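PDB 2Z5B: uncharacterized protein YLR021W from Saccharomyces cerevisiae, which pairs with Poc4 to form a heterodimeric chaperone that binds proteasome precursors and promotes assembly of the alpha-ring of the yeast 20S proteasome. Local coordinates for residues S50-S55 / V111-I116; K25-Q30 / L170-D175; I38-R43 / E118-V123. One frame throughout, in Å; residues are numbered along the deposited sequence.

All three contacts lay a helix on the same mixed beta-sheet, and all are made by buried side chains. Contacts 1 and 3 lie nearest the middle of the chain, their centres about 9 Å apart, and share helix 109-124, set first on strand 50-56 and then on strand 38-44; contact 2 sits farther out and brings in helix 162-176 against strand 26-33. Chemistry shifts along the way: a cysteine sulfur beside a tyrosine in contact 1, aliphatic groups and another cysteine in contact 2, a tyrosine ring among aliphatic branches in contact 3. Backbone bonding between strands 26-33 and 38-44 ties contact 2 to contact 3.

Contact 1 of 3, residues S50-S55 / V111-I116; sequences STYEVS and VVCVQI
Within 111-116, Cys113 is the residue that lodges against Val54 and Tyr52 of strand 50-56, two residues whose side chains leave the same side of the strand. The tight part is at Val54: its CG2 methyl lies 3.5 Å from CB of Cys113 and 4.0 Å from the sulfur, SG. The other methyl, CG1, is 3.9 Å from the helix backbone at Cys113 O, so one branch meets the cysteine side chain and the other its carbonyl oxygen. With SG anti to its own carbonyl carbon (chi1 -68°), the sulfur is carried on past Val54 toward Tyr52. There the fit is slacker. SG comes within 4.1 Å of Tyr52 CB and stands 4.9 Å from the ring centroid, 41° off the ring normal, an oblique sulfur-aromatic contact.

The helix lies on one face of the mixed beta-sheet, and the strand alternates accordingly: Tyr52 and Val54 face it, whereas Glu53 between them points away, to the side of the sheet where Poc4, the partner chain, packs with its Leu89. Glu53 also forms a salt bridge with Lys100 of its own chain. At its far end Tyr52 OH makes a weak hydrogen bond with the backbone oxygen of Asp103.

Away from the sheet the helix becomes more open. Val111 is exposed and Gln115 partly so, and neither approaches the strand. Val114, at the margin, comes no closer than 4.8 Å with its side chain and leans instead on Tyr95 of the neighbouring strand 95-99. On the inward flank, Ile116 is buried without touching 50-55, and packs on Leu141, Leu170 and Ile173.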
loop_
_atom_site.group_PDB
_atom_site.type_symbol
_atom_site.label_atom_id
_atom_site.label_comp_id
_atom_site.label_asym_id
_atom_site.label_seq_id
_atom_site.Cartn_x
_atom_site.Cartn_y
_atom_site.Cartn_z
ATOM N N SER B 50 -9.793 -2.456 1.596
ATOM C CA SER B 50 -10.117 -1.230 0.869
ATOM C C SER B 50 -8.854 -0.521 0.420
ATOM O O SER B 50 -7.791 -0.718 1.006
ATOM C CB SER B 50 -10.957 -0.296 1.754
ATOM O OG SER B 50 -12.016 -1.008 2.392
ATOM N N THR B 51 -8.954 0.285 -0.628
ATOM C CA THR B 51 -7.824 1.100 -1.082
ATOM C C THR B 51 -8.339 2.425 -1.617
ATOM O O THR B 51 -9.314 2.460 -2.382
ATOM C CB THR B 51 -6.955 0.385 -2.155
ATOM O OG1 THR B 51 -6.334 -0.775 -1.587
ATOM C CG2 THR B 51 -5.865 1.308 -2.694
ATOM N N TYR B 52 -7.671 3.503 -1.219
ATOM C CA TYR B 52 -8.031 4.855 -1.619
ATOM C C TYR B 52 -6.819 5.609 -2.104
ATOM O O TYR B 52 -5.720 5.450 -1.569
ATOM C CB TYR B 52 -8.674 5.618 -0.448
ATOM C CG TYR B 52 -9.826 4.861 0.165
ATOM C CD1 TYR B 52 -11.108 4.918 -0.391
ATOM C CD2 TYR B 52 -9.622 4.041 1.272
ATOM C CE1 TYR B 52 -12.164 4.178 0.163
ATOM C CE2 TYR B 52 -10.661 3.320 1.833
ATOM C CZ TYR B 52 -11.926 3.395 1.282
ATOM O OH TYR B 52 -12.933 2.656 1.869
ATOM N N GLU B 53 -7.026 6.425 -3.126
ATOM C CA GLU B 53 -6.009 7.338 -3.589
ATOM C C GLU B 53 -6.371 8.745 -3.122
ATOM O O GLU B 53 -7.469 9.246 -3.405
ATOM C CB GLU B 53 -5.858 7.255 -5.116
ATOM C CG GLU B 53 -4.690 8.059 -5.662
ATOM C CD GLU B 53 -4.375 7.761 -7.117
ATOM O OE1 GLU B 53 -5.308 7.533 -7.927
ATOM O OE2 GLU B 53 -3.174 7.764 -7.457
ATOM N N VAL B 54 -5.449 9.350 -2.374
ATOM C CA VAL B 54 -5.604 10.704 -1.858
ATOM C C VAL B 54 -4.599 11.620 -2.570
ATOM O O VAL B 54 -3.383 11.435 -2.455
ATOM C CB VAL B 54 -5.419 10.745 -0.309
ATOM C CG1 VAL B 54 -6.038 12.022 0.286
ATOM C CG2 VAL B 54 -6.042 9.509 0.340
ATOM N N SER B 55 -5.111 12.589 -3.331
ATOM C CA SER B 55 -4.254 13.557 -4.021
ATOM C C SER B 55 -4.717 15.001 -3.807
ATOM O O SER B 55 -5.911 15.263 -3.660
ATOM C CB SER B 55 -4.148 13.241 -5.519
ATOM O OG SER B 55 -5.416 13.280 -6.145
ATOM N N VAL B 111 -12.504 11.699 5.558
ATOM C CA VAL B 111 -12.029 12.392 6.754
ATOM C C VAL B 111 -10.707 11.771 7.227
ATOM O O VAL B 111 -9.721 12.486 7.419
ATOM C CB VAL B 111 -13.116 12.512 7.883
ATOM C CG1 VAL B 111 -14.509 12.700 7.275
ATOM C CG2 VAL B 111 -13.101 11.339 8.840
ATOM N N VAL B 112 -10.695 10.443 7.357
ATOM C CA VAL B 112 -9.510 9.695 7.771
ATOM C C VAL B 112 -8.361 9.928 6.793
ATOM O O VAL B 112 -7.254 10.285 7.201
ATOM C CB VAL B 112 -9.820 8.184 7.913
ATOM C CG1 VAL B 112 -8.549 7.390 8.111
ATOM C CG2 VAL B 112 -10.766 7.945 9.079
ATOM N N CYS B 113 -8.650 9.752 5.504
ATOM C CA CYS B 113 -7.665 9.928 4.427
ATOM C C CYS B 113 -7.030 11.303 4.352
ATOM O O CYS B 113 -5.814 11.410 4.173
ATOM C CB CYS B 113 -8.285 9.560 3.079
ATOM S SG CYS B 113 -8.631 7.837 2.943
ATOM N N VAL B 114 -7.837 12.359 4.484
ATOM C CA VAL B 114 -7.294 13.716 4.449
ATOM C C VAL B 114 -6.416 13.968 5.670
ATOM O O VAL B 114 -5.382 14.623 5.568
ATOM C CB VAL B 114 -8.410 14.795 4.334
ATOM C CG1 VAL B 114 -7.949 16.140 4.902
ATOM C CG2 VAL B 114 -8.859 14.939 2.884
ATOM N N GLN B 115 -6.827 13.439 6.819
ATOM C CA GLN B 115 -6.079 13.657 8.058
ATOM C C GLN B 115 -4.740 12.943 7.960
ATOM O O GLN B 115 -3.694 13.509 8.312
ATOM C CB GLN B 115 -6.883 13.213 9.287
ATOM C CG GLN B 115 -8.022 14.199 9.699
ATOM C CD GLN B 115 -7.526 15.604 10.026
ATOM O OE1 GLN B 115 -6.385 15.801 10.474
ATOM N NE2 GLN B 115 -8.377 16.592 9.790
ATOM N N ILE B 116 -4.763 11.724 7.425
ATOM C CA ILE B 116 -3.510 10.987 7.181
ATOM C C ILE B 116 -2.648 11.760 6.188
ATOM O O ILE B 116 -1.461 11.981 6.431
ATOM C CB ILE B 116 -3.783 9.527 6.730
ATOM C CG1 ILE B 116 -4.442 8.761 7.875
ATOM C CG2 ILE B 116 -2.479 8.821 6.300
ATOM C CD1 ILE B 116 -4.923 7.374 7.526
#

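Contact 2 of 3, residues K25-Q30 / L170-D175; sequences KELYVQ and LKCIKD
Leu27 and Val29 stand up from strand 26-33 as two neighbouring bumps, and helix 162-176 meets them with Cys172 and Ile173. Cys172 sits over the notch between the two bumps, its SG turned toward Leu27. The longer bump is Leu27. Its CG is anti to the backbone N (chi1 -171°), which carries the branched end out toward the helix until the CD2 methyl rests 3.9 Å from Cys172 SG. Val29 is shorter and broader, and its two methyls part company: CG1 lies 4.0 Å from CG1 of Ile173, while CG2 looks toward Cys172, at the longer distance of 4.5 Å from its CB. Val29 thus sets its fork opposite two consecutive helix residues. The side chains of Val29 and Ile173 cross at about a right angle, meeting through the middle of the isoleucine chain.

The axes of strand segment 26-30 and helix segment 170-175 cross at -45° and approach to 8.9 Å, a helix packed on one face of a beta-sheet through small and medium apolar groups. Ile173 also touches Leu119 and Tyr120 of helix 109-124, and Cys172 reaches Thr8 on strand 3-9, outermost within this chain. Tyr28 and Gln30 alternate to the other face of the sheet and pack on Thr8 of the Poc4 chain.

On the outer side of the helix, Lys171 reaches along one turn to Asp175, where NZ and OD2 form a salt bridge at 3.4 Å; the hydrogen bond within it is weak.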
loop_
_atom_site.group_PDB
_atom_site.type_symbol
_atom_site.label_atom_id
_atom_site.label_comp_id
_atom_site.label_asym_id
_atom_site.label_seq_id
_atom_site.Cartn_x
_atom_site.Cartn_y
_atom_site.Cartn_z
ATOM N N LYS B 25 -7.449 -6.144 19.290
ATOM C CA LYS B 25 -7.159 -6.413 17.888
ATOM C C LYS B 25 -5.803 -5.818 17.504
ATOM O O LYS B 25 -5.480 -4.706 17.907
ATOM C CB LYS B 25 -8.274 -5.817 17.025
ATOM C CG LYS B 25 -9.623 -6.529 17.142
ATOM C CD LYS B 25 -10.794 -5.596 16.819
ATOM C CE LYS B 25 -11.547 -5.137 18.077
ATOM N NZ LYS B 25 -10.791 -4.161 18.940
ATOM N N GLU B 26 -5.014 -6.555 16.727
ATOM C CA GLU B 26 -3.694 -6.086 16.315
ATOM C C GLU B 26 -3.825 -5.021 15.226
ATOM O O GLU B 26 -4.524 -5.226 14.228
ATOM C CB GLU B 26 -2.826 -7.247 15.806
ATOM C CG GLU B 26 -2.497 -8.327 16.849
ATOM C CD GLU B 26 -1.605 -9.417 16.297
ATOM O OE1 GLU B 26 -1.240 -9.340 15.099
ATOM O OE2 GLU B 26 -1.261 -10.355 17.055
ATOM N N LEU B 27 -3.167 -3.883 15.423
ATOM C CA LEU B 27 -3.107 -2.857 14.383
ATOM C C LEU B 27 -1.702 -2.837 13.819
ATOM O O LEU B 27 -0.727 -2.715 14.568
ATOM C CB LEU B 27 -3.504 -1.464 14.900
ATOM C CG LEU B 27 -3.670 -0.375 13.818
ATOM C CD1 LEU B 27 -4.989 -0.535 13.078
ATOM C CD2 LEU B 27 -3.550 1.046 14.377
ATOM N N TYR B 28 -1.604 -2.988 12.502
ATOM C CA TYR B 28 -0.309 -3.003 11.815
ATOM C C TYR B 28 -0.261 -1.964 10.712
ATOM O O TYR B 28 -1.120 -1.932 9.824
ATOM C CB TYR B 28 0.014 -4.385 11.248
ATOM C CG TYR B 28 1.340 -4.421 10.514
ATOM C CD1 TYR B 28 2.551 -4.401 11.217
ATOM C CD2 TYR B 28 1.384 -4.455 9.116
ATOM C CE1 TYR B 28 3.774 -4.419 10.537
ATOM C CE2 TYR B 28 2.591 -4.473 8.439
ATOM C CZ TYR B 28 3.776 -4.446 9.157
ATOM O OH TYR B 28 4.973 -4.457 8.489
ATOM N N VAL B 29 0.732 -1.090 10.804
ATOM C CA VAL B 29 0.915 -0.054 9.818
ATOM C C VAL B 29 2.253 -0.287 9.144
ATOM O O VAL B 29 3.243 -0.677 9.798
ATOM C CB VAL B 29 0.808 1.332 10.444
ATOM C CG1 VAL B 29 0.942 2.384 9.409
ATOM C CG2 VAL B 29 -0.572 1.487 11.144
ATOM N N GLN B 30 2.267 -0.100 7.827
ATOM C CA GLN B 30 3.519 -0.171 7.062
ATOM C C GLN B 30 3.444 0.814 5.910
ATOM O O GLN B 30 2.350 1.095 5.362
ATOM C CB GLN B 30 3.798 -1.596 6.572
ATOM C CG GLN B 30 5.172 -1.790 5.846
ATOM C CD GLN B 30 5.159 -1.336 4.393
ATOM O OE1 GLN B 30 4.095 -1.169 3.788
ATOM N NE2 GLN B 30 6.339 -1.127 3.826
ATOM N N LEU B 170 -3.517 7.960 13.813
ATOM C CA LEU B 170 -2.577 9.030 13.441
ATOM C C LEU B 170 -1.270 8.959 14.250
ATOM O O LEU B 170 -0.186 9.039 13.683
ATOM C CB LEU B 170 -3.206 10.430 13.577
ATOM C CG LEU B 170 -4.250 10.868 12.543
ATOM C CD1 LEU B 170 -4.822 12.291 12.825
ATOM C CD2 LEU B 170 -3.690 10.807 11.126
ATOM N N LYS B 171 -1.387 8.788 15.566
ATOM C CA LYS B 171 -0.216 8.579 16.428
ATOM C C LYS B 171 0.639 7.376 15.986
ATOM O O LYS B 171 1.850 7.454 15.984
ATOM C CB LYS B 171 -0.652 8.390 17.881
ATOM C CG LYS B 171 0.512 8.330 18.851
ATOM C CD LYS B 171 0.033 8.295 20.312
ATOM C CE LYS B 171 1.185 7.875 21.229
ATOM N NZ LYS B 171 2.352 8.787 21.059
ATOM N N CYS B 172 -0.003 6.279 15.622
ATOM C CA CYS B 172 0.711 5.073 15.172
ATOM C C CYS B 172 1.535 5.374 13.913
ATOM O O CYS B 172 2.699 4.970 13.799
ATOM C CB CYS B 172 -0.292 3.943 14.901
ATOM S SG CYS B 172 -1.057 3.257 16.380
ATOM N N ILE B 173 0.936 6.125 12.988
ATOM C CA ILE B 173 1.576 6.470 11.720
ATOM C C ILE B 173 2.779 7.377 11.959
ATOM O O ILE B 173 3.849 7.144 11.386
ATOM C CB ILE B 173 0.564 7.085 10.717
ATOM C CG1 ILE B 173 -0.463 6.022 10.295
ATOM C CG2 ILE B 173 1.284 7.677 9.496
ATOM C CD1 ILE B 173 -1.776 6.568 9.750
ATOM N N LYS B 174 2.608 8.377 12.829
ATOM C CA LYS B 174 3.700 9.257 13.273
ATOM C C LYS B 174 4.813 8.505 14.026
ATOM O O LYS B 174 5.996 8.797 13.834
ATOM C CB LYS B 174 3.153 10.411 14.136
ATOM C CG LYS B 174 4.202 11.458 14.566
ATOM C CD LYS B 174 3.550 12.692 15.199
ATOM C CE LYS B 174 4.562 13.518 15.984
ATOM N NZ LYS B 174 4.976 12.836 17.250
ATOM N N ASP B 175 4.435 7.537 14.866
ATOM C CA ASP B 175 5.396 6.770 15.655
ATOM C C ASP B 175 6.225 5.817 14.793
ATOM O O ASP B 175 7.362 5.482 15.131
ATOM C CB ASP B 175 4.704 6.025 16.795
ATOM C CG ASP B 175 4.323 6.938 17.943
ATOM O OD1 ASP B 175 4.854 8.073 18.023
ATOM O OD2 ASP B 175 3.494 6.518 18.772
#

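Contact 3 of 3, residues I38-R43 / E118-V123; sequences ILLQIR and ELYRRV
Tyr120 projects from helix 109-124 onto strand 38-44 as part of the layer that helices 109-124 and 162-176 form on one face of the mixed beta-sheet. The contact across the two segments is apolar and is made with Ile38 and Leu40, alternate residues on one side of the strand. Ile38 brings its CD1 methyl to the CD1-CE1 bond of the ring, 3.7 Å from Tyr120 CD1 and 3.9 Å from CE1; its CG2 sits at 4.2 Å from the same CE1. In Leu40, CG trans to the backbone N (chi1 178°) sends the branched end toward the tyrosine hydroxyl, its CD2 4.3 Å from Tyr120 CE2. Both approaches to the ring are oblique. Met176 and Ile173 of helix 162-176 and Ala31 of strand 26-33 also touch the tyrosine, which therefore sits where both helices meet the sheet.

The polar interactions lie on the opposite face of the strand. Arg43 holds Gln41 side-on, NE and NH2 both 2.8 Å from OE1, an oxygen that lies in the guanidinium plane. This paired donation probably limits rotation of the two groups beside the partner chain Poc4, whose Ser42 hydrogen-bonds to OE1 and whose Thr29 bonds to Gln41 NE2.

In the core the tyrosine hydroxyl is different: buried and without a hydrogen-bond partner in the model, Tyr120 OH lies 3.7 Å from the CD1 methyl of Leu40.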
loop_
_atom_site.group_PDB
_atom_site.type_symbol
_atom_site.label_atom_id
_atom_site.label_comp_id
_atom_site.label_asym_id
_atom_site.label_seq_id
_atom_site.Cartn_x
_atom_site.Cartn_y
_atom_site.Cartn_z
ATOM N N ILE B 38 3.306 7.734 -1.656
ATOM C CA ILE B 38 3.607 6.863 -0.542
ATOM C C ILE B 38 2.528 5.796 -0.545
ATOM O O ILE B 38 1.357 6.097 -0.808
ATOM C CB ILE B 38 3.680 7.638 0.795
ATOM C CG1 ILE B 38 4.996 8.455 0.829
ATOM C CG2 ILE B 38 3.627 6.680 1.977
ATOM C CD1 ILE B 38 4.970 9.661 1.690
ATOM N N LEU B 39 2.928 4.547 -0.315
ATOM C CA LEU B 39 1.955 3.466 -0.203
ATOM C C LEU B 39 1.865 3.064 1.255
ATOM O O LEU B 39 2.822 2.516 1.802
ATOM C CB LEU B 39 2.336 2.270 -1.089
ATOM C CG LEU B 39 1.487 0.982 -0.994
ATOM C CD1 LEU B 39 0.036 1.271 -1.382
ATOM C CD2 LEU B 39 2.066 -0.081 -1.897
ATOM N N LEU B 40 0.712 3.336 1.873
ATOM C CA LEU B 40 0.470 3.061 3.286
ATOM C C LEU B 40 -0.492 1.903 3.481
ATOM O O LEU B 40 -1.573 1.875 2.859
ATOM C CB LEU B 40 -0.093 4.320 3.990
ATOM C CG LEU B 40 -0.459 4.194 5.472
ATOM C CD1 LEU B 40 0.797 3.981 6.316
ATOM C CD2 LEU B 40 -1.192 5.463 5.923
ATOM N N GLN B 41 -0.103 0.948 4.333
ATOM C CA GLN B 41 -0.979 -0.150 4.742
ATOM C C GLN B 41 -1.450 0.106 6.153
ATOM O O GLN B 41 -0.645 0.460 7.024
ATOM C CB GLN B 41 -0.251 -1.496 4.757
ATOM C CG GLN B 41 0.134 -2.048 3.400
ATOM C CD GLN B 41 0.773 -3.390 3.546
ATOM O OE1 GLN B 41 0.081 -4.414 3.638
ATOM N NE2 GLN B 41 2.091 -3.412 3.573
ATOM N N ILE B 42 -2.749 -0.068 6.386
ATOM C CA ILE B 42 -3.273 -0.103 7.764
ATOM C C ILE B 42 -4.119 -1.349 7.966
ATOM O O ILE B 42 -5.276 -1.403 7.539
ATOM C CB ILE B 42 -4.095 1.141 8.143
ATOM C CG1 ILE B 42 -3.409 2.430 7.652
ATOM C CG2 ILE B 42 -4.280 1.176 9.661
ATOM C CD1 ILE B 42 -4.266 3.672 7.747
ATOM N N ARG B 43 -3.545 -2.351 8.603
ATOM C CA ARG B 43 -4.194 -3.640 8.720
ATOM C C ARG B 43 -4.746 -3.905 10.116
ATOM O O ARG B 43 -4.104 -3.595 11.114
ATOM C CB ARG B 43 -3.215 -4.750 8.356
ATOM C CG ARG B 43 -2.775 -4.730 6.899
ATOM C CD ARG B 43 -2.002 -5.983 6.628
ATOM N NE ARG B 43 -1.430 -6.032 5.282
ATOM C CZ ARG B 43 -1.309 -7.151 4.580
ATOM N NH1 ARG B 43 -1.793 -8.295 5.074
ATOM N NH2 ARG B 43 -0.744 -7.123 3.365
ATOM N N GLU B 118 -2.658 15.006 5.496
ATOM C CA GLU B 118 -2.136 16.216 6.124
ATOM C C GLU B 118 -0.998 15.918 7.105
ATOM O O GLU B 118 -0.037 16.674 7.196
ATOM C CB GLU B 118 -3.269 17.020 6.778
ATOM C CG GLU B 118 -4.005 17.920 5.770
ATOM C CD GLU B 118 -3.089 18.966 5.141
ATOM O OE1 GLU B 118 -2.814 19.996 5.781
ATOM O OE2 GLU B 118 -2.630 18.772 4.004
ATOM N N LEU B 119 -1.103 14.801 7.814
ATOM C CA LEU B 119 -0.036 14.363 8.717
ATOM C C LEU B 119 1.266 14.198 7.929
ATOM O O LEU B 119 2.325 14.721 8.307
ATOM C CB LEU B 119 -0.436 13.053 9.428
ATOM C CG LEU B 119 0.520 12.503 10.495
ATOM C CD1 LEU B 119 0.561 13.400 11.728
ATOM C CD2 LEU B 119 0.138 11.086 10.882
ATOM N N TYR B 120 1.174 13.485 6.811
ATOM C CA TYR B 120 2.329 13.299 5.933
ATOM C C TYR B 120 2.930 14.617 5.438
ATOM O O TYR B 120 4.138 14.817 5.538
ATOM C CB TYR B 120 1.980 12.360 4.777
ATOM C CG TYR B 120 2.261 10.924 5.122
ATOM C CD1 TYR B 120 3.558 10.405 5.020
ATOM C CD2 TYR B 120 1.252 10.095 5.591
ATOM C CE1 TYR B 120 3.835 9.076 5.360
ATOM C CE2 TYR B 120 1.515 8.769 5.931
ATOM C CZ TYR B 120 2.799 8.270 5.809
ATOM O OH TYR B 120 3.034 6.970 6.148
ATOM N N ARG B 121 2.078 15.523 4.955
ATOM C CA ARG B 121 2.524 16.821 4.415
ATOM C C ARG B 121 3.156 17.769 5.436
ATOM O O ARG B 121 4.221 18.333 5.186
ATOM C CB ARG B 121 1.380 17.541 3.700
ATOM C CG ARG B 121 0.749 16.716 2.596
ATOM C CD ARG B 121 0.079 17.570 1.550
ATOM N NE ARG B 121 1.037 18.247 0.681
ATOM C CZ ARG B 121 0.693 18.962 -0.385
ATOM N NH1 ARG B 121 -0.589 19.089 -0.721
ATOM N NH2 ARG B 121 1.632 19.545 -1.120
ATOM N N ARG B 122 2.497 17.940 6.576
ATOM C CA ARG B 122 2.883 18.967 7.542
ATOM C C ARG B 122 3.883 18.475 8.589
ATOM O O ARG B 122 4.682 19.258 9.113
ATOM C CB ARG B 122 1.636 19.544 8.221
ATOM C CG ARG B 122 0.563 20.043 7.241
ATOM C CD ARG B 122 -0.546 20.820 7.942
ATOM N NE ARG B 122 -1.328 19.995 8.870
ATOM C CZ ARG B 122 -2.658 19.903 8.882
ATOM N NH1 ARG B 122 -3.395 20.594 8.022
ATOM N NH2 ARG B 122 -3.260 19.118 9.764
ATOM N N VAL B 123 3.845 17.178 8.885
ATOM C CA VAL B 123 4.643 16.606 9.969
ATOM C C VAL B 123 5.710 15.616 9.484
ATOM O O VAL B 123 6.906 15.885 9.616
ATOM C CB VAL B 123 3.736 15.950 11.045
ATOM C CG1 VAL B 123 4.564 15.261 12.138
ATOM C CG2 VAL B 123 2.791 16.978 11.648
#